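Local structure of dipeptide transport protein DPPA (Bacillus subtilis, 1HI9) at residues A[147-152]-A[200-205]; A[60-65]-A[79-84]; A[122-127]-A[219-224]. The protein hydrolyses N-terminal residues from peptides containing D-amino acids, as a zinc-dependent homodecameric aminopeptidase whose active sites face a central chamber. One frame throughout, in Å; residues are numbered along the deposited sequence.

Contact 1 of 3, residues A[147-152]-A[200-205]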
# COMPACT_ATOMS: atom_id res chain seq x y z
N PRO A 147 -50.81 1.41 -3.60
CA PRO A 147 -50.59 0.04 -4.07
C PRO A 147 -49.31 -0.13 -4.89
O PRO A 147 -48.89 0.78 -5.61
CB PRO A 147 -51.83 -0.24 -4.89
CG PRO A 147 -52.09 1.11 -5.53
CD PRO A 147 -51.88 2.07 -4.38
N VAL A 148 -48.68 -1.29 -4.76
CA VAL A 148 -47.48 -1.60 -5.50
C VAL A 148 -47.96 -2.19 -6.82
O VAL A 148 -48.31 -3.37 -6.90
CB VAL A 148 -46.61 -2.63 -4.74
CG1 VAL A 148 -45.41 -3.02 -5.57
CG2 VAL A 148 -46.18 -2.06 -3.40
N LEU A 149 -47.98 -1.36 -7.85
CA LEU A 149 -48.47 -1.78 -9.16
C LEU A 149 -47.57 -2.75 -9.90
O LEU A 149 -48.06 -3.66 -10.57
CB LEU A 149 -48.70 -0.54 -10.03
CG LEU A 149 -49.61 0.52 -9.41
CD1 LEU A 149 -49.84 1.66 -10.41
CD2 LEU A 149 -50.95 -0.11 -9.02
N MET A 150 -46.27 -2.56 -9.78
CA MET A 150 -45.31 -3.40 -10.48
C MET A 150 -44.03 -3.63 -9.69
O MET A 150 -43.62 -2.79 -8.89
CB MET A 150 -44.97 -2.73 -11.82
CG MET A 150 -44.15 -3.59 -12.77
SD MET A 150 -43.69 -2.63 -14.21
CE MET A 150 -41.96 -3.03 -14.37
N VAL A 151 -43.41 -4.78 -9.93
CA VAL A 151 -42.17 -5.14 -9.28
C VAL A 151 -41.30 -5.83 -10.34
O VAL A 151 -41.73 -6.81 -10.95
CB VAL A 151 -42.40 -6.13 -8.10
CG1 VAL A 151 -41.07 -6.61 -7.55
CG2 VAL A 151 -43.19 -5.44 -6.99
N ALA A 152 -40.11 -5.29 -10.58
CA ALA A 152 -39.19 -5.86 -11.57
C ALA A 152 -37.90 -6.31 -10.90
O ALA A 152 -37.45 -5.72 -9.92
CB ALA A 152 -38.89 -4.85 -12.65
N PHE A 200 -48.90 -2.20 -18.90
CA PHE A 200 -49.97 -3.04 -18.38
C PHE A 200 -50.26 -2.75 -16.92
O PHE A 200 -51.42 -2.69 -16.51
CB PHE A 200 -49.62 -4.52 -18.53
CG PHE A 200 -50.73 -5.44 -18.10
CD1 PHE A 200 -51.78 -5.74 -18.97
CD2 PHE A 200 -50.75 -5.97 -16.81
CE1 PHE A 200 -52.84 -6.55 -18.55
CE2 PHE A 200 -51.80 -6.78 -16.38
CZ PHE A 200 -52.85 -7.08 -17.26
N ALA A 201 -49.21 -2.58 -16.13
CA ALA A 201 -49.35 -2.32 -14.71
C ALA A 201 -50.14 -1.05 -14.43
O ALA A 201 -50.99 -1.03 -13.55
CB ALA A 201 -47.98 -2.22 -14.05
N LEU A 202 -49.87 0.01 -15.19
CA LEU A 202 -50.56 1.27 -15.00
C LEU A 202 -52.03 1.23 -15.41
O LEU A 202 -52.87 1.90 -14.79
CB LEU A 202 -49.83 2.39 -15.77
CG LEU A 202 -48.55 2.91 -15.10
CD1 LEU A 202 -47.79 3.78 -16.06
CD2 LEU A 202 -48.92 3.68 -13.85
N GLN A 203 -52.36 0.45 -16.42
CA GLN A 203 -53.74 0.36 -16.87
C GLN A 203 -54.54 -0.69 -16.10
O GLN A 203 -55.77 -0.65 -16.08
CB GLN A 203 -53.81 0.04 -18.36
CG GLN A 203 -53.17 -1.27 -18.72
CD GLN A 203 -53.41 -1.65 -20.17
OE1 GLN A 203 -54.55 -1.91 -20.58
NE2 GLN A 203 -52.34 -1.67 -20.97
N ASN A 204 -53.84 -1.61 -15.45
CA ASN A 204 -54.50 -2.67 -14.69
C ASN A 204 -54.43 -2.34 -13.20
O ASN A 204 -54.76 -3.18 -12.36
CB ASN A 204 -53.80 -4.00 -14.98
CG ASN A 204 -54.63 -5.20 -14.58
OD1 ASN A 204 -54.25 -5.97 -13.69
ND2 ASN A 204 -55.78 -5.38 -15.24
N LYS A 205 -54.04 -1.11 -12.89
CA LYS A 205 -53.89 -0.66 -11.51
C LYS A 205 -55.08 -0.88 -10.58
O LYS A 205 -54.90 -1.12 -9.38
CB LYS A 205 -53.51 0.82 -11.48
CG LYS A 205 -54.46 1.76 -12.20
CD LYS A 205 -54.05 3.21 -11.97
CE LYS A 205 -54.93 4.18 -12.76
NZ LYS A 205 -54.73 4.03 -14.23
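This contact is helix-on-sheet packing: Leu149 and Met150 of strand 148-152 meet Ala201 and Leu202 in the last turn of helix 187-203, and Lys205 just after it. No hydrogen bond crosses it. Leu149 buries the most surface, touching Ala201, Leu202 and Lys205. Its CG stands beside the backbone N and anti to the carbonyl carbon (chi1 -54°), and both methyls reach the other segment. CD2 rests on the aliphatic root of Lys205, at 3.7 Å from its CB. CD1 meets the CD2 methyl of Leu202 at 4.1 Å, the two leucine side chains crossing at about a right angle. The small Ala201 lets the helix come near the strand, with its CA 5.6 Å from the CA of Leu149. Its CB methyl lies 3.8 Å from Met150 CB and equally 3.8 Å from the backbone O of Leu149. Past CB the Met150 chain turns off from 200-205 and packs on Leu194 and Thr198, earlier in the same helix. Lys205 contributes only its root to Leu149. Its chain bends at chi4 (-66°), and NZ turns back to bond Leu202 O at 2.9 Å, so the amine is held by a carbonyl in the last turn of the helix. Strands 97-103 and 169-176 flank strand 148-152 in the sheet. A helix laid by apolar side chains over a largely parallel sheet is typical of a layered alpha/beta fold.

Contact 2 of 3, residues A[60-65]-A[79-84]. With ZN (zinc ion), chain G.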
# COMPACT_ATOMS: atom_id res chain seq x y z
N HIS A 60 -30.36 1.84 -3.41
CA HIS A 60 -29.28 0.89 -3.25
C HIS A 60 -28.04 1.43 -2.54
O HIS A 60 -27.53 2.49 -2.89
CB HIS A 60 -28.89 0.37 -4.64
CG HIS A 60 -27.65 -0.47 -4.65
ND1 HIS A 60 -27.59 -1.71 -4.04
CD2 HIS A 60 -26.43 -0.26 -5.18
CE1 HIS A 60 -26.39 -2.22 -4.20
NE2 HIS A 60 -25.66 -1.36 -4.90
N SER A 61 -27.57 0.70 -1.53
CA SER A 61 -26.36 1.07 -0.80
C SER A 61 -26.29 2.56 -0.42
O SER A 61 -27.09 3.03 0.40
CB SER A 61 -25.15 0.67 -1.66
OG SER A 61 -23.92 0.80 -0.96
N LYS A 62 -25.34 3.30 -0.99
CA LYS A 62 -25.18 4.72 -0.69
C LYS A 62 -26.19 5.55 -1.46
O LYS A 62 -26.22 6.77 -1.34
CB LYS A 62 -23.77 5.21 -1.02
CG LYS A 62 -22.70 4.52 -0.21
CD LYS A 62 -22.97 4.66 1.27
CE LYS A 62 -22.23 3.59 2.07
NZ LYS A 62 -22.47 3.71 3.53
N MET A 63 -27.00 4.87 -2.26
CA MET A 63 -28.07 5.50 -3.05
C MET A 63 -27.63 6.70 -3.89
O MET A 63 -28.37 7.67 -4.05
CB MET A 63 -29.21 5.86 -2.10
CG MET A 63 -29.70 4.65 -1.32
SD MET A 63 -30.65 5.05 0.16
CE MET A 63 -31.20 3.43 0.68
N ASN A 64 -26.43 6.61 -4.43
CA ASN A 64 -25.88 7.64 -5.29
C ASN A 64 -25.42 6.96 -6.59
O ASN A 64 -24.42 7.35 -7.21
CB ASN A 64 -24.71 8.37 -4.60
CG ASN A 64 -23.63 7.41 -4.11
OD1 ASN A 64 -23.61 6.23 -4.48
ND2 ASN A 64 -22.72 7.92 -3.29
N ASN A 65 -26.18 5.94 -6.97
CA ASN A 65 -25.90 5.11 -8.15
C ASN A 65 -26.53 5.64 -9.44
O ASN A 65 -25.86 5.75 -10.47
CB ASN A 65 -26.40 3.69 -7.90
CG ASN A 65 -26.05 3.18 -6.52
OD1 ASN A 65 -24.89 2.92 -6.23
ND2 ASN A 65 -27.06 3.07 -5.65
N SER A 79 -31.47 11.44 -4.56
CA SER A 79 -30.16 10.81 -4.48
C SER A 79 -29.54 11.08 -3.12
O SER A 79 -29.71 12.15 -2.54
CB SER A 79 -29.28 11.36 -5.60
OG SER A 79 -28.07 10.64 -5.71
N GLY A 80 -28.81 10.09 -2.60
CA GLY A 80 -28.18 10.25 -1.30
C GLY A 80 -28.75 9.32 -0.25
O GLY A 80 -29.83 8.75 -0.42
N ASP A 81 -28.03 9.17 0.86
CA ASP A 81 -28.46 8.28 1.92
C ASP A 81 -28.78 9.01 3.22
O ASP A 81 -28.86 10.25 3.27
CB ASP A 81 -27.39 7.20 2.16
CG ASP A 81 -26.11 7.76 2.74
OD1 ASP A 81 -25.84 8.96 2.54
OD2 ASP A 81 -25.36 7.00 3.40
N VAL A 82 -28.97 8.23 4.28
CA VAL A 82 -29.34 8.77 5.58
C VAL A 82 -30.70 9.46 5.45
O VAL A 82 -30.95 10.51 6.06
CB VAL A 82 -28.28 9.77 6.14
CG1 VAL A 82 -28.54 10.03 7.62
CG2 VAL A 82 -26.87 9.22 5.97
N LYS A 83 -31.57 8.89 4.62
CA LYS A 83 -32.92 9.42 4.44
C LYS A 83 -33.83 8.77 5.49
O LYS A 83 -33.78 7.56 5.71
CB LYS A 83 -33.46 9.09 3.05
CG LYS A 83 -32.71 9.79 1.94
CD LYS A 83 -33.10 9.23 0.57
CE LYS A 83 -32.73 7.76 0.46
NZ LYS A 83 -32.65 7.35 -0.96
N PRO A 84 -34.68 9.58 6.14
CA PRO A 84 -35.61 9.10 7.17
C PRO A 84 -36.28 7.75 6.84
O PRO A 84 -36.43 6.89 7.72
CB PRO A 84 -36.61 10.24 7.28
CG PRO A 84 -35.74 11.44 7.04
CD PRO A 84 -34.88 11.01 5.87
ZN ZN G . -29.36 -3.22 -3.08
O HOH W 1 -30.32 -3.82 -0.80
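Met63 and Gly80 make the backbone bond of this contact: Gly80 N donates to Met63 O at 2.9 Å. The bond is nearly straight at nitrogen (176°), but the donor stands above the carbonyl plane. Within 60-65, a type II' turn from His60 to Met63 shapes the loop. Asn65 ND2 bonds His60 O at 2.9 Å; Met63 N comes from the other face of that carbonyl, at a doubtfully short distance.

Among side chains, Met63 lies obliquely across Lys83, with SD 3.2 Å from Lys83 NZ. That amine also makes a weak bond to Gly80 O. Lys62 and Asp81 run side by side with opposite charges, but Lys62 NZ and Asp81 OD2 stay 4.4 Å apart, too far for a salt bridge. Asp81 OD1 is hydrogen-bonded to Ser180 OG of a second subunit.

The metal bond comes from His60, whose ND1 holds zinc at 2.5 Å in the ring plane. Asp8 and Glu10 complete the protein ligands, and a water also binds.

The loop 60-65 follows strand 53-58 and touches helix 28-48 through Asn64 and Asn65. Strand 76-80 is the outermost strand of the sheet within its chain, and Ser79 and Gly80 pair antiparallel with a strand of the second subunit.

Contact 3 of 3, residues A[122-127]-A[219-224]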
# COMPACT_ATOMS: atom_id res chain seq x y z
N ARG A 122 -31.27 -12.59 8.47
CA ARG A 122 -31.73 -13.81 7.84
C ARG A 122 -33.18 -13.68 7.46
O ARG A 122 -33.59 -14.15 6.40
CB ARG A 122 -31.53 -15.01 8.77
CG ARG A 122 -30.19 -15.68 8.60
CD ARG A 122 -30.08 -16.84 9.54
NE ARG A 122 -31.15 -17.83 9.36
CZ ARG A 122 -31.17 -18.75 8.40
NH1 ARG A 122 -30.18 -18.82 7.52
NH2 ARG A 122 -32.16 -19.63 8.35
N HIS A 123 -33.97 -13.04 8.33
CA HIS A 123 -35.39 -12.83 8.07
C HIS A 123 -35.93 -11.58 8.75
O HIS A 123 -35.47 -11.17 9.82
CB HIS A 123 -36.23 -14.02 8.58
CG HIS A 123 -36.01 -15.30 7.85
ND1 HIS A 123 -35.39 -16.39 8.41
CD2 HIS A 123 -36.33 -15.66 6.58
CE1 HIS A 123 -35.31 -17.36 7.53
NE2 HIS A 123 -35.88 -16.95 6.40
N PHE A 124 -36.92 -10.97 8.11
CA PHE A 124 -37.62 -9.81 8.63
C PHE A 124 -39.04 -10.34 8.87
O PHE A 124 -39.54 -11.16 8.10
CB PHE A 124 -37.70 -8.70 7.58
CG PHE A 124 -36.51 -7.78 7.57
CD1 PHE A 124 -36.21 -7.02 6.43
CD2 PHE A 124 -35.70 -7.64 8.70
CE1 PHE A 124 -35.12 -6.15 6.41
CE2 PHE A 124 -34.62 -6.77 8.69
CZ PHE A 124 -34.33 -6.02 7.55
N TYR A 125 -39.68 -9.88 9.94
CA TYR A 125 -41.04 -10.32 10.24
C TYR A 125 -41.92 -9.14 10.66
O TYR A 125 -41.54 -8.30 11.48
CB TYR A 125 -41.07 -11.35 11.38
CG TYR A 125 -40.45 -12.70 11.10
CD1 TYR A 125 -39.16 -12.99 11.52
CD2 TYR A 125 -41.16 -13.68 10.41
CE1 TYR A 125 -38.58 -14.24 11.27
CE2 TYR A 125 -40.60 -14.92 10.14
CZ TYR A 125 -39.31 -15.19 10.58
OH TYR A 125 -38.73 -16.42 10.35
N ILE A 126 -43.11 -9.10 10.07
CA ILE A 126 -44.09 -8.09 10.41
C ILE A 126 -45.28 -8.91 10.88
O ILE A 126 -46.04 -9.44 10.06
CB ILE A 126 -44.48 -7.23 9.20
CG1 ILE A 126 -43.31 -6.34 8.80
CG2 ILE A 126 -45.67 -6.34 9.55
CD1 ILE A 126 -42.89 -5.36 9.91
N ASN A 127 -45.41 -9.05 12.20
CA ASN A 127 -46.48 -9.85 12.81
C ASN A 127 -46.39 -11.30 12.32
O ASN A 127 -47.34 -11.86 11.78
CB ASN A 127 -47.85 -9.25 12.47
CG ASN A 127 -48.32 -8.23 13.48
OD1 ASN A 127 -47.54 -7.40 13.95
ND2 ASN A 127 -49.60 -8.27 13.82
N LEU A 219 -42.20 -5.89 14.88
CA LEU A 219 -41.08 -6.14 14.00
C LEU A 219 -40.18 -7.20 14.62
O LEU A 219 -39.84 -7.12 15.79
CB LEU A 219 -40.27 -4.86 13.79
CG LEU A 219 -38.95 -5.00 13.02
CD1 LEU A 219 -39.24 -5.59 11.64
CD2 LEU A 219 -38.27 -3.64 12.88
N SER A 220 -39.82 -8.20 13.83
CA SER A 220 -38.94 -9.25 14.29
C SER A 220 -37.81 -9.36 13.27
O SER A 220 -38.06 -9.38 12.06
CB SER A 220 -39.67 -10.60 14.41
OG SER A 220 -40.45 -10.65 15.59
N ILE A 221 -36.59 -9.42 13.76
CA ILE A 221 -35.44 -9.54 12.88
C ILE A 221 -34.59 -10.68 13.37
O ILE A 221 -34.13 -10.69 14.51
CB ILE A 221 -34.57 -8.27 12.88
CG1 ILE A 221 -35.42 -7.05 12.57
CG2 ILE A 221 -33.43 -8.42 11.86
CD1 ILE A 221 -34.68 -5.76 12.62
N GLU A 222 -34.39 -11.67 12.51
CA GLU A 222 -33.54 -12.80 12.87
C GLU A 222 -32.19 -12.53 12.22
O GLU A 222 -32.10 -12.39 10.99
CB GLU A 222 -34.13 -14.09 12.32
CG GLU A 222 -33.37 -15.32 12.78
CD GLU A 222 -33.93 -16.61 12.19
OE1 GLU A 222 -35.15 -16.86 12.33
OE2 GLU A 222 -33.15 -17.35 11.57
N PHE A 223 -31.14 -12.44 13.03
CA PHE A 223 -29.80 -12.17 12.52
C PHE A 223 -29.01 -13.47 12.34
O PHE A 223 -29.36 -14.52 12.88
CB PHE A 223 -29.06 -11.23 13.48
CG PHE A 223 -29.69 -9.88 13.61
CD1 PHE A 223 -30.58 -9.61 14.64
CD2 PHE A 223 -29.43 -8.88 12.67
CE1 PHE A 223 -31.20 -8.36 14.74
CE2 PHE A 223 -30.04 -7.62 12.75
CZ PHE A 223 -30.94 -7.36 13.79
N ALA A 224 -27.93 -13.38 11.57
CA ALA A 224 -27.09 -14.55 11.30
C ALA A 224 -26.41 -15.10 12.55
O ALA A 224 -26.36 -16.32 12.72
CB ALA A 224 -26.05 -14.21 10.24
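Glu222, Arg122 and Tyr125 bury the most surface where strand 123-126 runs antiparallel to strand 219-223. Glu222 is gripped by both backbone and side chain. Its O accepts Arg122 N at 2.7 Å and, weakly, His123 N at 3.3 Å. Two residues thus face one, a classic beta bulge. Glu222 N returns a bond to His123 O at 2.9 Å.

The Glu222 chain is extended, with CG anti to the backbone N (chi1 -174°). It lies alongside Arg122, whose bend at chi3 (58°) brings NE to the carboxylate. Arg122 NE and Glu222 OE2 form a salt bridge of 3.0 Å. OE2 lies in the guanidinium plane, and the two flat groups are turned only 24° apart. Glu222 OE1 lies near the edges of two rings, 4.0 Å from His123 ND1 and 4.1 Å from Tyr125 OH. His123 ND1 is buried here without a polar partner.

Tyr125 pairs with Ser220. Backbone bonds run both ways between them, and their CB atoms approach to 3.4 Å. On the opposite face of the sheet, the Phe124 ring turns its edge to Ile221, with Phe124 CE2 3.8 Å from Ile221 CG2. On that same face Ile126 CD1 meets Leu219 CD1.

At the bulge end, Arg122 packs on Phe223 of a fourth subunit. Helices 133-143 and 254-268 cover the Phe124 face, through Leu136 and Met261. Strand 129-131 lies beyond strand 121-126, and strand 246-250 beyond strand 218-223.

Contacts 1 and 2 both reach the mixed sheet, through strands 148-152 and 76-80, with centres about 25 Å apart. Contact 3 belongs to the separate antiparallel sheet. Its centre is about 27 Å from that of contact 1 and about 23 Å from that of contact 2. No two contacts touch; their nearest atoms stay about 12 to 13 Å apart. The zinc site relates contacts 2 and 3. Contact 2 supplies a zinc ligand, His60, while in contact 3 the Phe124 side chain lies about 5 Å from that of Glu133, a ligand of the other zinc. Phe124 is also about 8 Å from the nucleophile His115, side chain to side chain. Contact 1 is away from these sites. Contacts 2 and 3 also meet other subunits of the decamer.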